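Local coordinates for protein mycosin-1 (Mycobacterium smegmatis, PDB 4KB5) that works as a subtilisin-like serine protease that cleaves EspB and may regulate both ESX-1 secretion and virulence, at residues I2-I7 / R237-V242; L254-G259 / Q336-I341. All blocks are in the same frame, centred on the assembly; numbering follows the deposited sequence.

Contact 1 (I2-I7 / R237-V242)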
ATOM      1  N   ILE A   2       3.501  12.299 -19.457  1.00 39.72           N
ATOM      2  CA  ILE A   2       4.634  12.255 -18.541  1.00 40.30           C
ATOM      3  C   ILE A   2       5.458  10.987 -18.745  1.00 39.18           C
ATOM      4  O   ILE A   2       4.933   9.956 -19.165  1.00 41.86           O
ATOM      5  CB  ILE A   2       4.176  12.327 -17.073  1.00 38.14           C
ATOM      6  CG1 ILE A   2       5.320  12.814 -16.181  1.00 39.18           C
ATOM      7  CG2 ILE A   2       3.670  10.972 -16.604  1.00 37.92           C
ATOM      8  CD1 ILE A   2       5.264  14.294 -15.870  1.00 40.37           C
ATOM      9  N   ASP A   3       6.749  11.071 -18.443  1.00 40.62           N
ATOM     10  CA  ASP A   3       7.647   9.931 -18.594  1.00 40.96           C
ATOM     11  C   ASP A   3       7.700   9.176 -17.263  1.00 39.98           C
ATOM     12  O   ASP A   3       7.408   9.760 -16.223  1.00 40.14           O
ATOM     13  CB  ASP A   3       9.055  10.411 -18.970  1.00 43.70           C
ATOM     14  CG  ASP A   3       9.165  10.851 -20.424  0.54 45.61           C
ATOM     15  OD1 ASP A   3       8.472  10.282 -21.291  0.72 46.75           O
ATOM     16  OD2 ASP A   3       9.966  11.765 -20.703  0.78 48.08           O
ATOM     17  N   PRO A   4       8.084   7.884 -17.286  1.00 37.73           N
ATOM     18  CA  PRO A   4       8.375   7.169 -16.039  1.00 35.85           C
ATOM     19  C   PRO A   4       9.401   7.918 -15.186  1.00 35.91           C
ATOM     20  O   PRO A   4      10.276   8.585 -15.731  1.00 36.39           O
ATOM     21  CB  PRO A   4       8.981   5.853 -16.519  1.00 35.66           C
ATOM     22  CG  PRO A   4       8.425   5.647 -17.879  1.00 36.61           C
ATOM     23  CD  PRO A   4       8.199   7.012 -18.468  1.00 37.12           C
ATOM     24  N   PRO A   5       9.304   7.811 -13.850  1.00 34.43           N
ATOM     25  CA  PRO A   5      10.194   8.625 -13.043  1.00 35.28           C
ATOM     26  C   PRO A   5      11.644   8.137 -13.050  1.00 35.64           C
ATOM     27  O   PRO A   5      11.919   6.945 -13.174  1.00 35.33           O
ATOM     28  CB  PRO A   5       9.588   8.527 -11.635  1.00 33.65           C
ATOM     29  CG  PRO A   5       8.901   7.201 -11.626  1.00 33.65           C
ATOM     30  CD  PRO A   5       8.397   6.990 -13.026  1.00 32.14           C
ATOM     31  N   VAL A   6      12.543   9.093 -12.916  1.00 37.77           N
ATOM     32  CA  VAL A   6      13.971   8.860 -12.839  1.00 40.66           C
ATOM     33  C   VAL A   6      14.354   8.645 -11.370  1.00 41.20           C
ATOM     34  O   VAL A   6      13.804   9.299 -10.481  1.00 41.02           O
ATOM     35  CB  VAL A   6      14.703  10.095 -13.425  1.00 42.88           C
ATOM     36  CG1 VAL A   6      16.180  10.094 -13.089  1.00 43.52           C
ATOM     37  CG2 VAL A   6      14.477  10.189 -14.932  1.00 41.40           C
ATOM     38  N   ILE A   7      15.267   7.711 -11.113  1.00 39.66           N
ATOM     39  CA  ILE A   7      15.803   7.532  -9.779  1.00 39.82           C
ATOM     40  C   ILE A   7      17.204   8.141  -9.644  1.00 43.11           C
ATOM     41  O   ILE A   7      18.130   7.783 -10.375  1.00 42.92           O
ATOM     42  CB  ILE A   7      15.805   6.057  -9.347  1.00 41.06           C
ATOM     43  CG1 ILE A   7      14.356   5.565  -9.199  1.00 43.28           C
ATOM     44  CG2 ILE A   7      16.599   5.885  -8.053  1.00 40.87           C
ATOM     45  CD1 ILE A   7      14.198   4.329  -8.343  1.00 42.21           C
ATOM     46  N   ARG A 237       0.459   1.482 -22.706  1.00 39.01           N
ATOM     47  CA  ARG A 237      -0.001   1.746 -21.326  1.00 38.93           C
ATOM     48  C   ARG A 237      -0.462   3.202 -21.140  1.00 36.91           C
ATOM     49  O   ARG A 237      -0.867   3.592 -20.043  1.00 37.04           O
ATOM     50  CB  ARG A 237       1.075   1.397 -20.289  1.00 37.97           C
ATOM     51  CG  ARG A 237       1.630  -0.026 -20.324  1.00 40.79           C
ATOM     52  CD  ARG A 237       0.676  -1.101 -19.800  1.00 39.66           C
ATOM     53  NE  ARG A 237       0.080  -0.835 -18.484  1.00 39.51           N
ATOM     54  CZ  ARG A 237       0.577  -1.222 -17.309  1.00 38.01           C
ATOM     55  NH1 ARG A 237      -0.092  -0.941 -16.195  1.00 37.12           N
ATOM     56  NH2 ARG A 237       1.731  -1.882 -17.226  1.00 37.03           N
ATOM     57  N   GLY A 238      -0.384   4.004 -22.207  1.00 35.17           N
ATOM     58  CA  GLY A 238      -0.897   5.381 -22.177  1.00 33.56           C
ATOM     59  C   GLY A 238      -0.182   6.407 -21.302  1.00 32.88           C
ATOM     60  O   GLY A 238      -0.833   7.258 -20.696  1.00 32.69           O
ATOM     61  N   TRP A 239       1.148   6.343 -21.239  1.00 33.59           N
ATOM     62  CA  TRP A 239       1.954   7.377 -20.568  1.00 35.74           C
ATOM     63  C   TRP A 239       1.645   8.770 -21.055  1.00 38.20           C
ATOM     64  O   TRP A 239       1.644   9.734 -20.274  1.00 37.93           O
ATOM     65  CB  TRP A 239       3.440   7.086 -20.727  1.00 34.68           C
ATOM     66  CG  TRP A 239       3.910   6.011 -19.785  1.00 33.43           C
ATOM     67  CD1 TRP A 239       4.067   4.655 -20.051  1.00 33.09           C
ATOM     68  CD2 TRP A 239       4.263   6.169 -18.366  1.00 32.61           C
ATOM     69  NE1 TRP A 239       4.499   3.988 -18.937  1.00 32.67           N
ATOM     70  CE2 TRP A 239       4.637   4.836 -17.889  1.00 33.14           C
ATOM     71  CE3 TRP A 239       4.309   7.242 -17.480  1.00 33.20           C
ATOM     72  CZ2 TRP A 239       5.026   4.606 -16.578  1.00 33.25           C
ATOM     73  CZ3 TRP A 239       4.706   7.001 -16.161  1.00 34.08           C
ATOM     74  CH2 TRP A 239       5.057   5.710 -15.723  1.00 34.41           C
ATOM     75  N   ARG A 240       1.362   8.887 -22.348  1.00 37.05           N
ATOM     76  CA  ARG A 240       1.047  10.172 -22.959  1.00 40.79           C
ATOM     77  C   ARG A 240      -0.372  10.651 -22.625  1.00 40.59           C
ATOM     78  O   ARG A 240      -0.712  11.801 -22.881  1.00 39.38           O
ATOM     79  CB  ARG A 240       1.262  10.115 -24.476  1.00 42.81           C
ATOM     80  CG  ARG A 240       2.721   9.934 -24.856  0.80 48.86           C
ATOM     81  CD  ARG A 240       2.871   9.462 -26.293  0.91 53.62           C
ATOM     82  NE  ARG A 240       4.251   9.077 -26.579  0.71 54.67           N
ATOM     83  NH1 ARG A 240       5.896   7.992 -27.768  0.95 57.54           N
ATOM     84  NH2 ARG A 240       3.698   7.796 -28.401  0.94 53.97           N
ATOM     85  N   GLU A 241      -1.185   9.774 -22.041  1.00 40.24           N
ATOM     86  CA  GLU A 241      -2.551  10.132 -21.638  1.00 40.30           C
ATOM     87  C   GLU A 241      -2.657  10.571 -20.173  1.00 38.52           C
ATOM     88  O   GLU A 241      -3.672  11.132 -19.769  1.00 40.30           O
ATOM     89  CB  GLU A 241      -3.504   8.959 -21.879  1.00 44.05           C
ATOM     90  CG  GLU A 241      -3.455   8.400 -23.290  1.00 48.68           C
ATOM     91  CD  GLU A 241      -3.695   9.470 -24.335  1.00 54.28           C
ATOM     92  OE1 GLU A 241      -4.798  10.071 -24.339  1.00 56.09           O
ATOM     93  OE2 GLU A 241      -2.769   9.714 -25.141  1.00 57.41           O
ATOM     94  N   VAL A 242      -1.615  10.315 -19.389  1.00 34.46           N
ATOM     95  CA  VAL A 242      -1.659  10.541 -17.939  1.00 34.66           C
ATOM     96  C   VAL A 242      -1.874  12.017 -17.610  1.00 34.96           C
ATOM     97  O   VAL A 242      -1.147  12.878 -18.104  1.00 33.53           O
ATOM     98  CB  VAL A 242      -0.367  10.047 -17.245  1.00 33.12           C
ATOM     99  CG1 VAL A 242      -0.341  10.481 -15.781  1.00 32.79           C
ATOM    100  CG2 VAL A 242      -0.239   8.531 -17.363  1.00 31.94           C
TER
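Trp239 O takes two backbone N-H groups. One comes from across the contact, from Ile2 N at 3.3 Å. That bond is bent, 139° at the hydrogen, and the donor stands above the carbonyl plane. The second is a weak bond from Val242 N. A short turn with helical backbone angles at 239-241 thus holds the start of the chain.

The indole of Trp239 does most of the remaining work. Its CG stands beside the backbone N (chi1 -78°), which sends the ring out toward residues 2-5. Pro4 lies over one face. Its CG sits 3.9 Å from the centroid of the six-membered ring, only 14° off the normal, a clear CH-pi contact. Pro4 N covers the same face, and Pro4 CA comes within 3.6 Å of Trp239 CH2. Ile2 approaches differently. Its methyl CG2 lies in the ring plane at the edge, 3.9 Å from Trp239 CE3, and also meets Val242 CG1 at 4.1 Å. Ile2 O comes to 3.3 Å from Trp239 CE3, at an oblique angle. Pro4 thus takes a face and Ile2 an edge of one ring, from two places in the same irregular segment.

The turn has its own support: both carboxylate oxygens of Asp235 are used, OD1 by Trp239 N and OD2 by Arg240 N. Val242 is also backbone-bonded to Met1. The contact is at the surface. It lays the beginning of the N-terminal extension on the loop between strands 210-214 and 244-247, where Trp239 also touches Pro275, just before strand 279-282.

Contact 2 (L254-G259 / Q336-I341)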
ATOM      1  N   LEU A 254       9.842  -1.274  -9.361  1.00 31.44           N
ATOM      2  CA  LEU A 254      10.637  -1.273  -8.134  1.00 34.30           C
ATOM      3  C   LEU A 254       9.721  -1.501  -6.922  1.00 32.81           C
ATOM      4  O   LEU A 254      10.056  -2.253  -6.017  1.00 33.81           O
ATOM      5  CB  LEU A 254      11.395   0.041  -8.010  1.00 34.36           C
ATOM      6  CG  LEU A 254      12.708   0.042  -7.231  1.00 37.56           C
ATOM      7  CD1 LEU A 254      13.574  -1.196  -7.482  1.00 37.31           C
ATOM      8  CD2 LEU A 254      13.465   1.304  -7.602  1.00 38.30           C
ATOM      9  N   VAL A 255       8.560  -0.850  -6.933  1.00 32.28           N
ATOM     10  CA  VAL A 255       7.471  -1.171  -6.005  1.00 29.90           C
ATOM     11  C   VAL A 255       6.403  -1.993  -6.740  1.00 29.29           C
ATOM     12  O   VAL A 255       6.400  -2.019  -7.975  1.00 26.72           O
ATOM     13  CB  VAL A 255       6.835   0.106  -5.409  1.00 29.82           C
ATOM     14  CG1 VAL A 255       7.881   0.908  -4.629  1.00 27.76           C
ATOM     15  CG2 VAL A 255       6.176   0.947  -6.489  1.00 27.67           C
ATOM     16  N   LEU A 256       5.542  -2.683  -5.981  1.00 26.88           N
ATOM     17  CA  LEU A 256       4.341  -3.333  -6.541  1.00 25.73           C
ATOM     18  C   LEU A 256       3.107  -2.514  -6.204  1.00 24.93           C
ATOM     19  O   LEU A 256       2.752  -2.350  -5.015  1.00 24.70           O
ATOM     20  CB  LEU A 256       4.189  -4.775  -6.035  1.00 24.28           C
ATOM     21  CG  LEU A 256       2.944  -5.546  -6.537  1.00 25.67           C
ATOM     22  CD1 LEU A 256       2.857  -5.604  -8.069  1.00 23.16           C
ATOM     23  CD2 LEU A 256       2.964  -6.950  -5.931  1.00 24.34           C
ATOM     24  N   THR A 257       2.474  -1.966  -7.235  1.00 23.53           N
ATOM     25  CA  THR A 257       1.345  -1.055  -7.062  1.00 23.77           C
ATOM     26  C   THR A 257       0.030  -1.818  -7.222  1.00 26.31           C
ATOM     27  O   THR A 257      -0.198  -2.485  -8.259  1.00 24.66           O
ATOM     28  CB  THR A 257       1.436   0.106  -8.066  1.00 24.09           C
ATOM     29  OG1 THR A 257       2.660   0.800  -7.838  1.00 24.14           O
ATOM     30  CG2 THR A 257       0.270   1.094  -7.926  1.00 23.20           C
ATOM     31  N   VAL A 258      -0.828  -1.722  -6.194  1.00 25.98           N
ATOM     32  CA  VAL A 258      -2.012  -2.581  -6.089  1.00 25.19           C
ATOM     33  C   VAL A 258      -3.331  -1.826  -6.195  1.00 25.70           C
ATOM     34  O   VAL A 258      -3.609  -0.905  -5.418  1.00 28.25           O
ATOM     35  CB  VAL A 258      -1.965  -3.430  -4.807  1.00 24.80           C
ATOM     36  CG1 VAL A 258      -3.122  -4.429  -4.771  1.00 25.23           C
ATOM     37  CG2 VAL A 258      -0.618  -4.144  -4.693  1.00 22.50           C
ATOM     38  N   GLY A 259      -4.137  -2.218  -7.174  1.00 27.18           N
ATOM     39  CA  GLY A 259      -5.478  -1.655  -7.358  1.00 27.11           C
ATOM     40  C   GLY A 259      -6.535  -2.509  -6.670  1.00 27.03           C
ATOM     41  O   GLY A 259      -6.242  -3.586  -6.144  1.00 26.71           O
ATOM     42  N   GLN A 336      12.295 -10.838  -7.049  1.00 26.31           N
ATOM     43  CA  GLN A 336      11.860 -12.196  -7.294  1.00 27.11           C
ATOM     44  C   GLN A 336      10.557 -12.537  -6.575  1.00 27.93           C
ATOM     45  O   GLN A 336       9.773 -13.353  -7.065  1.00 27.11           O
ATOM     46  CB  GLN A 336      12.975 -13.166  -6.891  1.00 28.15           C
ATOM     47  CG  GLN A 336      14.187 -13.034  -7.795  1.00 28.97           C
ATOM     48  CD  GLN A 336      15.386 -13.807  -7.301  1.00 30.21           C
ATOM     49  OE1 GLN A 336      15.529 -14.070  -6.104  1.00 32.05           O
ATOM     50  NE2 GLN A 336      16.275 -14.159  -8.229  1.00 30.27           N
ATOM     51  N   ILE A 337      10.336 -11.929  -5.408  1.00 26.96           N
ATOM     52  CA  ILE A 337       9.067 -12.079  -4.698  1.00 27.48           C
ATOM     53  C   ILE A 337       7.936 -11.413  -5.490  1.00 27.46           C
ATOM     54  O   ILE A 337       6.903 -12.030  -5.740  1.00 28.66           O
ATOM     55  CB  ILE A 337       9.158 -11.552  -3.243  1.00 27.74           C
ATOM     56  CG1 ILE A 337      10.019 -12.512  -2.420  1.00 27.24           C
ATOM     57  CG2 ILE A 337       7.759 -11.418  -2.634  1.00 28.28           C
ATOM     58  CD1 ILE A 337      10.506 -11.963  -1.085  1.00 29.37           C
ATOM     59  N   ILE A 338       8.151 -10.179  -5.926  1.00 28.26           N
ATOM     60  CA  ILE A 338       7.187  -9.470  -6.778  1.00 29.66           C
ATOM     61  C   ILE A 338       6.897 -10.250  -8.075  1.00 31.49           C
ATOM     62  O   ILE A 338       5.738 -10.337  -8.499  1.00 29.72           O
ATOM     63  CB  ILE A 338       7.670  -8.043  -7.119  1.00 30.26           C
ATOM     64  CG1 ILE A 338       7.597  -7.133  -5.879  1.00 29.72           C
ATOM     65  CG2 ILE A 338       6.843  -7.425  -8.244  1.00 31.25           C
ATOM     66  CD1 ILE A 338       8.388  -5.845  -6.039  1.00 31.84           C
ATOM     67  N   ASN A 339       7.939 -10.816  -8.689  1.00 31.25           N
ATOM     68  CA  ASN A 339       7.766 -11.571  -9.938  1.00 32.29           C
ATOM     69  C   ASN A 339       6.848 -12.776  -9.739  1.00 31.95           C
ATOM     70  O   ASN A 339       5.951 -13.024 -10.539  1.00 34.15           O
ATOM     71  CB  ASN A 339       9.115 -12.049 -10.503  1.00 31.63           C
ATOM     72  CG  ASN A 339       8.943 -12.925 -11.746  1.00 32.81           C
ATOM     73  OD1 ASN A 339       9.194 -14.132 -11.717  1.00 34.36           O
ATOM     74  ND2 ASN A 339       8.472 -12.326 -12.815  1.00 30.15           N
ATOM     75  N   ARG A 340       7.096 -13.513  -8.667  1.00 32.08           N
ATOM     76  CA  ARG A 340       6.292 -14.654  -8.277  1.00 33.12           C
ATOM     77  C   ARG A 340       4.802 -14.296  -8.038  1.00 33.74           C
ATOM     78  O   ARG A 340       3.897 -15.024  -8.468  1.00 34.19           O
ATOM     79  CB  ARG A 340       6.932 -15.299  -7.056  1.00 32.76           C
ATOM     80  CG  ARG A 340       6.119 -16.392  -6.404  1.00 35.72           C
ATOM     81  CD  ARG A 340       6.975 -17.207  -5.451  1.00 36.87           C
ATOM     82  NE  ARG A 340       7.793 -18.156  -6.178  1.00 40.58           N
ATOM     83  CZ  ARG A 340       7.382 -19.344  -6.626  1.00 39.83           C
ATOM     84  NH1 ARG A 340       8.232 -20.107  -7.290  1.00 38.45           N
ATOM     85  NH2 ARG A 340       6.138 -19.777  -6.423  1.00 38.84           N
ATOM     86  N   ILE A 341       4.558 -13.167  -7.387  1.00 30.38           N
ATOM     87  CA  ILE A 341       3.200 -12.690  -7.146  1.00 29.20           C
ATOM     88  C   ILE A 341       2.488 -12.265  -8.441  1.00 30.07           C
ATOM     89  O   ILE A 341       1.323 -12.613  -8.656  1.00 30.48           O
ATOM     90  CB  ILE A 341       3.195 -11.556  -6.087  1.00 29.66           C
ATOM     91  CG1 ILE A 341       3.587 -12.126  -4.717  1.00 28.61           C
ATOM     92  CG2 ILE A 341       1.842 -10.845  -6.030  1.00 28.08           C
ATOM     93  CD1 ILE A 341       3.714 -11.093  -3.606  1.00 30.63           C
TER
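Leu256 and Ile338 bring strand 256-261 and helix 334-343 together without any hydrogen bond between 254-259 and 336-341. The side chain of Leu256 starts toward the helix. Its CB meets Ile338 CG1 at 4.1 Å. CG then stands anti to the backbone N (chi1 179°), which carries the branch on past Ile338. At the tip, CD2 reaches Ile341 CG2, also at 4.1 Å, where the two side chains cross at a slant. Leu256 thus spans Ile338 and Ile341, about one turn apart on the helix face toward the sheet.

Ile338 answers with an extended arm. Its CG1 lies beside Leu256 CB, and chi2 of 165° extends the arm, which brings CD1 to the backbone of 254-255. There CD1 comes 4.0 Å from Leu254 O and 4.4 Å from Val255 C. The methyl therefore packs on the backbone of Leu254 and Val255.

Leu256 and Val258 also touch Val318 of helix 311-328, on the same side of the sheet. The CB of Val255 leaves its backbone away from 336-341, and the side chain packs on Ile200 of helix 194-206. Strand 256-261 lies between strands 210-214 and 279-282 in the parallel sheet. Helices on both faces of a seven-stranded parallel sheet, in strand order 2-3-1-4-5-6-7, are the mark of the subtilisin-like alpha/beta/alpha fold.

From the N terminus, the chain makes contact 1 at once, and residues 237-242 close its long loop. That loop holds five of the seven strands of the parallel sheet and the inferred charge-relay residues Asp70 and His101. Contact 2 opens soon afterwards, at residues 254-259, and closes at 336-341. Its shorter loop holds strand 279-282, helix 311-328 and Ser312, inferred to complete the charge relay. The two loops follow one another and neither nest nor cross. Contact 1 ties the N-terminal extension to the catalytic domain's surface; contact 2 ties strand to helix inside that domain. Their segments touch where the side chain of Ile7 packs on Leu254.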